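Local coordinates for protein putative LacI-family transcriptional regulator (Bacteroides fragilis, PDB 3GBV) that probably regulates transcription as a LacI-family protein, its periplasmic-binding-protein-like region being expected to respond to a small effector molecule, at residues E22-T25 with D26-K29; T36-S39 with D40-I43; S117-S120 with G121-A124; E216-Q220 with R221-D225; Q257-N260 with S261-L265. One frame throughout, in Å; residues are numbered along the deposited sequence.

Contact 1: E22-T25 with D26-K29; sequences EYWT and DVQK
V27 is oriented with CG1 trans to its backbone N (chi1 176°), which leaves CG2 beside that N, facing back down the helix toward Y23 and W24. Y23 also carries CG trans to its backbone N (chi1 -178°), which brings CE2 to 3.7 Å from V27 CG2, the two side chains crossing at a slant. W24 runs alongside V27, pointing the same way, with CE3 4.0 Å from that same methyl. Y23 also supports W24 directly: Y23 CD2 sits 3.6 Å above the indole plane, over its centre. The backbone makes the first helical turns, with Q28 N to W24 O at 2.9 Å and K29 N to T25 O at 3.1 Å. On another side of the helix, a water gives a 2.7 Å hydrogen bond to D26 OD2 and a weak one to Y23 O, linking the two acceptors. Y23 and V27 adjoin P254 at the start of helix 254-270, while W24 packs on L15 and P16 of strand 9-16. The chemistry thus implies an apolar cluster that seats the helix start on its neighbours, and a polar tie to the preceding turn, where E22 OE1 accepts L19 N and T25 OG1 accepts G21 N.

Contact 2: T36-S39 with D40-I43; sequences TTYS and DFNI
Y38, the first residue to leave helical geometry, meets both F41 and I43 and carries most of the side-chain contact. Its CB lies 3.7 Å from I43 CD1, while CD1 at its ring edge is 4.0 Å from F41 CE2, near the planes of both rings; the two aromatic side chains cross at a slant. The methyl CG2 of T37 lies above a face of the Y38 ring, over the ring centre. Y38 O accepts F41 N at 3.0 Å, the donor standing 47° out of the carbonyl plane. S39 comes next and places OG between its backbone N and carbonyl carbon (chi1 51°), a position from which the hydroxyl folds back onto T36 O at 2.8 Å; S39 N reaches the same T36 O at 3.1 Å. The S39 carbonyl then takes N42 N at 2.7 Å, again from above the plane. Beyond the two segments, the F41 ring meets F271 edge-to-face and I43 packs on C266 and I270 of helix 254-270. Successive i to i+3 bonds of this kind form a short 3-10 turn, here completing the return from helix 23-37 to strand 43-50 in a beta-alpha-beta crossover.

Contact 3: S117-S120 with G121-A124; sequences SHQS and GYFA
H118 O is shared by two amides one residue apart: Y122 N binds it at 3.1 Å (N-H...O 154°), while G121 N reaches it weakly at 3.3 Å with a much more bent angle. G121 N is itself divided, since its better acceptor is S117 O at 3.1 Å. Further on, F123 N to Q119 O at 2.9 Å and A124 N to S120 O at 3.0 Å continue the alpha-helical pattern. The side-chain meeting is between Q119 and Y122. Both leave with CG trans to the backbone N, but Q119 then bends (chi2 65°), carrying its amide forward along the helix, so that NE2 comes 4.1 Å from Y122 CD2. The amide and ring planes stand 54° apart and the chains cross, a loose contact rather than a bond. The polar ends are engaged elsewhere: Q119 NE2 binds E289 O of the second subunit, and Y122 OH binds E167 on helix 152-168. S120 OG, buried, is satisfied by Q115 and Y231, while F123 and A124 pack on I250 of strand 246-251. The arrangement fits the two-domain periplasmic-binding-protein fold: helix 117-131 follows strand 111-114 of one sheet yet packs against the other, and here it also meets the partner subunit.

Contact 4: E216-Q220 with R221-D225; sequences EYLQQ and RRKSD
The Y217 ring carries R221 CG over one face, 3.8 Å above the plane and displaced toward the rim. This is a CH-pi contact, with R221 CG 4.1 Å from the Y217 ring centroid and 20° off the ring normal. Further along the arginine, NE comes 3.7 Å from Y217 CE1, and Y217 OH lies over one face of the guanidinium; ring and guanidinium planes are inclined by 46°, so the two groups are not stacked. A bend at chi2 (-89°) turns the R221 chain across the ring. Both polar ends then find one aspartate: Y217 OH is hydrogen-bonded to D192 OD1 and R221 NH2 forms a salt bridge with D192 OD2 on helix 187-197. Meanwhile the backbone closes helix 212-220 with a Schellman motif. R222, at positive phi, is its C-prime residue; R222 N binds Q219 O at 3.0 Å and K223 N binds L218 O at 2.8 Å, the latter in the carbonyl plane. That reversal also sets K223 against L218, with L218 CD2 3.7 Å from K223 CG and the side chains crossing. L218 continues inward onto F195, F226 and T245, while the K223 amine makes a cation-pi contact with F195.

Contact 5: Q257-N260 with S261-L265; sequences QGFN and SIKTL
S261 and T264 each turn a hydroxyl back onto the carbonyl one helical turn earlier, and these doubled polar contacts dominate the interaction. Q257 O accepts S261 OG at 2.9 Å and S261 N at 3.1 Å, the two donors arriving from opposite faces of the carbonyl plane. N260 O is held in the same way: T264 OG1 lies 2.7 Å and T264 N 2.8 Å from it, again from opposite faces. Both hydroxyls owe this to a chi1 that sets the oxygen beside its own backbone N (-72° in S261, -56° in T264), where it can reach the i-4 carbonyl; in T264 the methyl CG2 is thereby left trans to N. Two buried hydroxyl groups are thus satisfied by the helix itself.

Among purely backbone bonds, K263 N to F259 O is sound at 3.0 Å, whereas I262 N to G258 O is weak at 3.4 Å, though nearly straight. I262 also packs a carbon against a carbonyl oxygen, its CG1 resting 3.5 Å from G258 O.

Apolar contact is slight: the F259 ring passes its CE2 4.4 Å from K263 CD, which approaches the ring obliquely.

Helix 254-270 fits between its neighbours by faces: S261 and T264 lie on I98 of strand 97-100 and F113 of strand 111-114, L265 joins them on I98, and F259 and I262 turn instead toward A34 of helix 23-37.

In the fold
Contacts 1, 2 and 5 belong together: contacts 1 and 2 lie at the two ends of helix 23-37, their centres about 20 Å apart, and contact 5 on helix 254-270 touches both, through Y23 and V27 at one end and T37, Y38 and I43 at the other. Contact 5 is buried and satisfies its hydroxyls internally; contacts 2 and 4 are surface helix ends, relying on turn bonds and aromatic contacts, with contact 4 adding charge. Contacts 1 and 3 are partly buried, yet only contact 3 reaches the second subunit. Contacts 2 and 4 are the most distant pair, about 47 Å between centres, on opposite sides of the chain's centre.

Contact 1: E22-T25 with D26-K29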
# COMPACT_ATOMS: atom_id res chain seq x y z
N GLU A 22 -20.64 0.29 3.15
CA GLU A 22 -20.24 1.31 2.20
C GLU A 22 -18.95 1.95 2.73
O GLU A 22 -18.47 1.58 3.80
CB GLU A 22 -21.34 2.36 2.00
CG GLU A 22 -22.51 1.83 1.17
CD GLU A 22 -23.54 2.89 0.81
OE1 GLU A 22 -24.13 3.49 1.73
OE2 GLU A 22 -23.77 3.11 -0.40
N TYR A 23 -18.40 2.89 1.98
CA TYR A 23 -17.15 3.52 2.37
C TYR A 23 -17.01 3.98 3.82
O TYR A 23 -16.02 3.68 4.47
CB TYR A 23 -16.83 4.70 1.46
CG TYR A 23 -15.51 5.34 1.82
CD1 TYR A 23 -14.31 4.74 1.46
CD2 TYR A 23 -15.47 6.52 2.58
CE1 TYR A 23 -13.08 5.29 1.85
CE2 TYR A 23 -14.25 7.07 2.97
CZ TYR A 23 -13.07 6.45 2.61
OH TYR A 23 -11.88 6.99 3.03
N TRP A 24 -18.00 4.70 4.31
CA TRP A 24 -17.94 5.26 5.66
C TRP A 24 -17.91 4.29 6.83
O TRP A 24 -17.49 4.65 7.93
CB TRP A 24 -19.07 6.28 5.82
CG TRP A 24 -19.07 7.26 4.69
CD1 TRP A 24 -19.92 7.28 3.61
CD2 TRP A 24 -18.12 8.30 4.47
NE1 TRP A 24 -19.54 8.26 2.73
CE2 TRP A 24 -18.43 8.91 3.23
CE3 TRP A 24 -17.02 8.78 5.19
CZ2 TRP A 24 -17.70 9.97 2.70
CZ3 TRP A 24 -16.28 9.83 4.67
CH2 TRP A 24 -16.62 10.41 3.43
N THR A 25 -18.34 3.05 6.60
CA THR A 25 -18.33 2.07 7.68
C THR A 25 -16.90 1.89 8.24
O THR A 25 -16.72 1.72 9.44
CB THR A 25 -18.87 0.73 7.18
OG1 THR A 25 -20.25 0.90 6.80
CG2 THR A 25 -18.78 -0.33 8.26
N ASP A 26 -15.90 1.96 7.37
CA ASP A 26 -14.52 1.81 7.81
C ASP A 26 -14.03 3.04 8.58
O ASP A 26 -13.33 2.91 9.59
CB ASP A 26 -13.62 1.53 6.62
CG ASP A 26 -13.78 0.11 6.10
OD1 ASP A 26 -13.73 -0.82 6.94
OD2 ASP A 26 -13.94 -0.08 4.87
N VAL A 27 -14.39 4.22 8.11
CA VAL A 27 -14.00 5.45 8.78
C VAL A 27 -14.60 5.43 10.19
O VAL A 27 -13.97 5.86 11.16
CB VAL A 27 -14.53 6.70 8.04
CG1 VAL A 27 -14.19 7.97 8.83
CG2 VAL A 27 -13.95 6.75 6.64
N GLN A 28 -15.82 4.91 10.30
CA GLN A 28 -16.48 4.84 11.59
C GLN A 28 -15.80 3.85 12.53
O GLN A 28 -15.69 4.11 13.73
CB GLN A 28 -17.96 4.50 11.41
CG GLN A 28 -18.81 5.71 11.05
CD GLN A 28 -20.27 5.38 10.80
OE1 GLN A 28 -20.78 4.36 11.27
NE2 GLN A 28 -20.96 6.25 10.07
N LYS A 29 -15.33 2.73 11.98
CA LYS A 29 -14.61 1.76 12.80
C LYS A 29 -13.39 2.49 13.34
O LYS A 29 -13.07 2.39 14.52
CB LYS A 29 -14.16 0.54 11.98
CG LYS A 29 -15.28 -0.38 11.51
CD LYS A 29 -14.74 -1.72 11.00
CE LYS A 29 -15.85 -2.56 10.37
NZ LYS A 29 -17.01 -2.76 11.29
O HOH W 1 -14.02 1.56 2.78

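Contact 2: T36-S39 with D40-I43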
# COMPACT_ATOMS: atom_id res chain seq x y z
N THR A 36 -11.98 4.06 22.06
CA THR A 36 -11.55 3.11 23.07
C THR A 36 -10.09 3.34 23.47
O THR A 36 -9.75 3.30 24.65
CB THR A 36 -11.73 1.65 22.59
OG1 THR A 36 -10.72 1.33 21.62
CG2 THR A 36 -13.10 1.47 21.96
N THR A 37 -9.23 3.59 22.49
CA THR A 37 -7.82 3.82 22.78
C THR A 37 -7.63 4.96 23.78
O THR A 37 -6.77 4.89 24.66
CB THR A 37 -7.04 4.14 21.49
OG1 THR A 37 -7.13 3.04 20.58
CG2 THR A 37 -5.57 4.41 21.80
N TYR A 38 -8.42 6.02 23.64
CA TYR A 38 -8.30 7.17 24.53
C TYR A 38 -9.39 7.23 25.60
O TYR A 38 -9.68 8.30 26.13
CB TYR A 38 -8.31 8.45 23.70
CG TYR A 38 -7.17 8.51 22.72
CD1 TYR A 38 -5.86 8.73 23.16
CD2 TYR A 38 -7.39 8.32 21.36
CE1 TYR A 38 -4.80 8.75 22.26
CE2 TYR A 38 -6.34 8.34 20.46
CZ TYR A 38 -5.05 8.56 20.91
OH TYR A 38 -4.00 8.58 20.02
N SER A 39 -9.97 6.08 25.91
CA SER A 39 -11.02 6.01 26.93
C SER A 39 -10.54 6.64 28.25
O SER A 39 -11.33 7.19 29.01
CB SER A 39 -11.42 4.55 27.17
OG SER A 39 -10.28 3.75 27.41
N ASP A 40 -9.23 6.55 28.49
CA ASP A 40 -8.61 7.12 29.68
C ASP A 40 -9.01 8.57 29.90
O ASP A 40 -9.29 8.98 31.03
CB ASP A 40 -7.09 7.04 29.56
CG ASP A 40 -6.49 5.97 30.43
OD1 ASP A 40 -6.99 4.82 30.39
OD2 ASP A 40 -5.51 6.28 31.15
N PHE A 41 -9.04 9.33 28.82
CA PHE A 41 -9.40 10.75 28.87
C PHE A 41 -10.89 10.94 28.74
O PHE A 41 -11.37 12.06 28.55
CB PHE A 41 -8.65 11.49 27.78
CG PHE A 41 -7.19 11.21 27.78
CD1 PHE A 41 -6.40 11.60 28.87
CD2 PHE A 41 -6.60 10.49 26.76
CE1 PHE A 41 -5.05 11.26 28.93
CE2 PHE A 41 -5.25 10.14 26.81
CZ PHE A 41 -4.48 10.53 27.90
N ASN A 42 -11.62 9.84 28.84
CA ASN A 42 -13.07 9.86 28.76
C ASN A 42 -13.60 10.78 27.67
O ASN A 42 -14.02 11.91 27.94
CB ASN A 42 -13.65 10.26 30.12
CG ASN A 42 -13.13 9.38 31.25
OD1 ASN A 42 -13.33 8.16 31.24
ND2 ASN A 42 -12.47 9.99 32.22
N ILE A 43 -13.57 10.29 26.43
CA ILE A 43 -14.05 11.03 25.27
C ILE A 43 -15.16 10.22 24.62
O ILE A 43 -15.20 9.00 24.73
CB ILE A 43 -12.94 11.23 24.22
CG1 ILE A 43 -12.42 9.87 23.75
CG2 ILE A 43 -11.82 12.07 24.79
CD1 ILE A 43 -11.49 9.93 22.57

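Contact 3: S117-S120 with G121-A124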
# COMPACT_ATOMS: atom_id res chain seq x y z
N SER A 117 -6.13 14.66 -3.93
CA SER A 117 -7.01 14.33 -5.04
C SER A 117 -6.39 14.51 -6.43
O SER A 117 -6.57 13.65 -7.30
CB SER A 117 -8.29 15.16 -4.94
OG SER A 117 -7.99 16.55 -4.90
N HIS A 118 -5.65 15.59 -6.62
CA HIS A 118 -5.02 15.86 -7.90
C HIS A 118 -4.03 14.75 -8.26
O HIS A 118 -4.09 14.19 -9.35
CB HIS A 118 -4.31 17.21 -7.87
CG HIS A 118 -3.84 17.67 -9.22
ND1 HIS A 118 -2.50 17.78 -9.55
CD2 HIS A 118 -4.52 18.03 -10.33
CE1 HIS A 118 -2.39 18.18 -10.80
NE2 HIS A 118 -3.60 18.34 -11.30
N GLN A 119 -3.14 14.43 -7.32
CA GLN A 119 -2.13 13.39 -7.52
C GLN A 119 -2.75 12.00 -7.62
O GLN A 119 -2.25 11.15 -8.35
CB GLN A 119 -1.13 13.40 -6.36
CG GLN A 119 0.07 12.49 -6.56
CD GLN A 119 0.94 12.92 -7.72
OE1 GLN A 119 1.10 14.12 -7.97
NE2 GLN A 119 1.51 11.95 -8.44
N SER A 120 -3.84 11.78 -6.89
CA SER A 120 -4.51 10.49 -6.90
C SER A 120 -5.07 10.20 -8.29
O SER A 120 -5.02 9.07 -8.77
CB SER A 120 -5.64 10.46 -5.87
OG SER A 120 -6.34 9.22 -5.91
N GLY A 121 -5.59 11.24 -8.93
CA GLY A 121 -6.15 11.09 -10.26
C GLY A 121 -5.07 10.94 -11.32
O GLY A 121 -5.23 10.18 -12.27
N TYR A 122 -3.97 11.67 -11.14
CA TYR A 122 -2.84 11.63 -12.06
C TYR A 122 -2.30 10.18 -12.06
O TYR A 122 -2.01 9.60 -13.11
CB TYR A 122 -1.76 12.60 -11.57
CG TYR A 122 -0.64 12.87 -12.55
CD1 TYR A 122 -0.83 13.73 -13.62
CD2 TYR A 122 0.61 12.28 -12.39
CE1 TYR A 122 0.20 14.00 -14.52
CE2 TYR A 122 1.65 12.53 -13.29
CZ TYR A 122 1.43 13.39 -14.35
OH TYR A 122 2.46 13.63 -15.23
N PHE A 123 -2.17 9.62 -10.86
CA PHE A 123 -1.70 8.25 -10.67
C PHE A 123 -2.67 7.25 -11.30
O PHE A 123 -2.25 6.27 -11.92
CB PHE A 123 -1.57 7.95 -9.17
CG PHE A 123 -1.36 6.49 -8.85
CD1 PHE A 123 -0.09 5.93 -8.87
CD2 PHE A 123 -2.44 5.68 -8.52
CE1 PHE A 123 0.11 4.58 -8.55
CE2 PHE A 123 -2.25 4.32 -8.20
CZ PHE A 123 -0.98 3.77 -8.22
N ALA A 124 -3.96 7.51 -11.12
CA ALA A 124 -5.01 6.64 -11.65
C ALA A 124 -4.91 6.59 -13.17
O ALA A 124 -5.12 5.55 -13.77
CB ALA A 124 -6.38 7.13 -11.22

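Contact 4: E216-Q220 with R221-D225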
# COMPACT_ATOMS: atom_id res chain seq x y z
N GLU A 216 -20.38 -5.31 -11.20
CA GLU A 216 -21.43 -6.31 -11.10
C GLU A 216 -22.28 -6.30 -12.35
O GLU A 216 -22.87 -7.32 -12.71
CB GLU A 216 -22.29 -6.05 -9.86
CG GLU A 216 -21.50 -6.17 -8.56
CD GLU A 216 -22.33 -5.83 -7.34
OE1 GLU A 216 -21.79 -5.95 -6.21
OE2 GLU A 216 -23.51 -5.45 -7.49
N TYR A 217 -22.35 -5.16 -13.03
CA TYR A 217 -23.11 -5.08 -14.27
C TYR A 217 -22.44 -5.99 -15.30
O TYR A 217 -23.10 -6.77 -15.97
CB TYR A 217 -23.14 -3.65 -14.81
CG TYR A 217 -23.62 -3.57 -16.24
CD1 TYR A 217 -24.98 -3.64 -16.55
CD2 TYR A 217 -22.71 -3.45 -17.29
CE1 TYR A 217 -25.43 -3.60 -17.87
CE2 TYR A 217 -23.15 -3.41 -18.62
CZ TYR A 217 -24.51 -3.48 -18.90
OH TYR A 217 -24.94 -3.45 -20.20
N LEU A 218 -21.11 -5.87 -15.40
CA LEU A 218 -20.32 -6.66 -16.33
C LEU A 218 -20.36 -8.15 -15.98
O LEU A 218 -20.30 -9.00 -16.87
CB LEU A 218 -18.86 -6.19 -16.32
CG LEU A 218 -18.53 -4.79 -16.85
CD1 LEU A 218 -17.06 -4.48 -16.60
CD2 LEU A 218 -18.85 -4.70 -18.34
N GLN A 219 -20.48 -8.45 -14.69
CA GLN A 219 -20.52 -9.82 -14.22
C GLN A 219 -21.84 -10.48 -14.61
O GLN A 219 -21.85 -11.59 -15.13
CB GLN A 219 -20.38 -9.86 -12.70
CG GLN A 219 -20.20 -11.24 -12.10
CD GLN A 219 -18.81 -11.82 -12.36
OE1 GLN A 219 -18.51 -12.93 -11.92
NE2 GLN A 219 -17.97 -11.07 -13.06
N GLN A 220 -22.93 -9.77 -14.37
CA GLN A 220 -24.26 -10.28 -14.68
C GLN A 220 -24.50 -10.36 -16.19
O GLN A 220 -25.42 -11.04 -16.64
CB GLN A 220 -25.33 -9.41 -14.03
CG GLN A 220 -26.57 -10.18 -13.61
CD GLN A 220 -27.87 -9.41 -13.82
OE1 GLN A 220 -28.10 -8.37 -13.19
NE2 GLN A 220 -28.71 -9.91 -14.71
N ARG A 221 -23.69 -9.66 -16.96
CA ARG A 221 -23.83 -9.68 -18.41
C ARG A 221 -22.69 -10.50 -18.98
O ARG A 221 -22.47 -10.52 -20.19
CB ARG A 221 -23.78 -8.26 -18.98
CG ARG A 221 -24.96 -7.38 -18.60
CD ARG A 221 -26.11 -7.50 -19.59
NE ARG A 221 -27.21 -6.59 -19.25
CZ ARG A 221 -28.28 -6.39 -20.02
NH1 ARG A 221 -28.39 -7.02 -21.19
NH2 ARG A 221 -29.23 -5.55 -19.63
N ARG A 222 -21.96 -11.17 -18.10
CA ARG A 222 -20.82 -11.99 -18.49
C ARG A 222 -19.98 -11.34 -19.58
O ARG A 222 -19.48 -12.01 -20.48
CB ARG A 222 -21.29 -13.39 -18.93
CG ARG A 222 -21.95 -14.17 -17.79
CD ARG A 222 -22.48 -15.52 -18.24
NE ARG A 222 -23.68 -15.88 -17.51
CZ ARG A 222 -23.70 -16.56 -16.37
NH1 ARG A 222 -22.57 -16.97 -15.81
NH2 ARG A 222 -24.86 -16.81 -15.78
N LYS A 223 -19.85 -10.02 -19.49
CA LYS A 223 -19.04 -9.26 -20.42
C LYS A 223 -17.64 -9.29 -19.81
O LYS A 223 -17.45 -8.87 -18.68
CB LYS A 223 -19.56 -7.82 -20.50
CG LYS A 223 -18.71 -6.87 -21.35
CD LYS A 223 -18.68 -7.30 -22.81
CE LYS A 223 -18.21 -6.16 -23.70
NZ LYS A 223 -19.11 -4.97 -23.55
N SER A 224 -16.67 -9.81 -20.56
CA SER A 224 -15.31 -9.92 -20.06
C SER A 224 -14.31 -9.15 -20.92
O SER A 224 -13.10 -9.28 -20.75
CB SER A 224 -14.88 -11.38 -20.00
OG SER A 224 -14.74 -11.91 -21.31
N ASP A 225 -14.83 -8.35 -21.85
CA ASP A 225 -13.97 -7.57 -22.74
C ASP A 225 -13.92 -6.10 -22.30
O ASP A 225 -13.87 -5.19 -23.12
CB ASP A 225 -14.49 -7.67 -24.17
CG ASP A 225 -13.48 -7.17 -25.18
OD1 ASP A 225 -12.38 -7.76 -25.26
OD2 ASP A 225 -13.78 -6.18 -25.88

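Contact 5: Q257-N260 with S261-L265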
# COMPACT_ATOMS: atom_id res chain seq x y z
N GLN A 257 -7.98 7.27 8.66
CA GLN A 257 -8.45 8.65 8.56
C GLN A 257 -9.39 8.97 9.72
O GLN A 257 -9.35 10.07 10.27
CB GLN A 257 -9.16 8.89 7.23
CG GLN A 257 -8.22 8.97 6.04
CD GLN A 257 -8.93 9.28 4.74
OE1 GLN A 257 -9.81 10.14 4.69
NE2 GLN A 257 -8.55 8.59 3.68
N GLY A 258 -10.23 8.02 10.08
CA GLY A 258 -11.16 8.25 11.17
C GLY A 258 -10.42 8.26 12.49
O GLY A 258 -10.63 9.13 13.35
N PHE A 259 -9.53 7.29 12.66
CA PHE A 259 -8.74 7.19 13.87
C PHE A 259 -7.97 8.50 14.07
O PHE A 259 -8.06 9.12 15.13
CB PHE A 259 -7.77 6.02 13.76
CG PHE A 259 -7.03 5.74 15.03
CD1 PHE A 259 -7.60 4.96 16.02
CD2 PHE A 259 -5.77 6.30 15.25
CE1 PHE A 259 -6.94 4.73 17.23
CE2 PHE A 259 -5.10 6.08 16.45
CZ PHE A 259 -5.69 5.29 17.44
N ASN A 260 -7.23 8.91 13.06
CA ASN A 260 -6.44 10.15 13.13
C ASN A 260 -7.26 11.41 13.40
O ASN A 260 -6.78 12.32 14.08
CB ASN A 260 -5.63 10.33 11.85
CG ASN A 260 -4.35 9.53 11.86
OD1 ASN A 260 -4.27 8.48 12.49
ND2 ASN A 260 -3.35 10.02 11.15
N SER A 261 -8.47 11.48 12.87
CA SER A 261 -9.30 12.65 13.10
C SER A 261 -9.51 12.86 14.59
O SER A 261 -9.31 13.97 15.10
CB SER A 261 -10.67 12.51 12.42
OG SER A 261 -10.54 12.62 11.01
N ILE A 262 -9.89 11.79 15.28
CA ILE A 262 -10.15 11.82 16.72
C ILE A 262 -8.86 12.06 17.49
O ILE A 262 -8.83 12.83 18.46
CB ILE A 262 -10.76 10.50 17.20
CG1 ILE A 262 -12.02 10.18 16.39
CG2 ILE A 262 -11.10 10.61 18.68
CD1 ILE A 262 -13.15 11.18 16.58
N LYS A 263 -7.79 11.39 17.07
CA LYS A 263 -6.50 11.55 17.72
C LYS A 263 -6.08 13.02 17.68
O LYS A 263 -5.67 13.59 18.70
CB LYS A 263 -5.44 10.69 17.01
CG LYS A 263 -4.05 10.79 17.63
CD LYS A 263 -3.04 9.99 16.83
CE LYS A 263 -1.65 10.08 17.44
NZ LYS A 263 -1.18 11.49 17.55
N THR A 264 -6.20 13.63 16.50
CA THR A 264 -5.84 15.03 16.31
C THR A 264 -6.66 15.95 17.22
O THR A 264 -6.13 16.91 17.77
CB THR A 264 -6.07 15.47 14.85
OG1 THR A 264 -5.33 14.62 13.96
CG2 THR A 264 -5.62 16.92 14.67
N LEU A 265 -7.94 15.64 17.38
CA LEU A 265 -8.79 16.45 18.24
C LEU A 265 -8.37 16.29 19.70
O LEU A 265 -8.36 17.26 20.46
CB LEU A 265 -10.26 16.03 18.07
CG LEU A 265 -10.88 16.45 16.74
CD1 LEU A 265 -12.32 15.94 16.63
CD2 LEU A 265 -10.86 17.97 16.65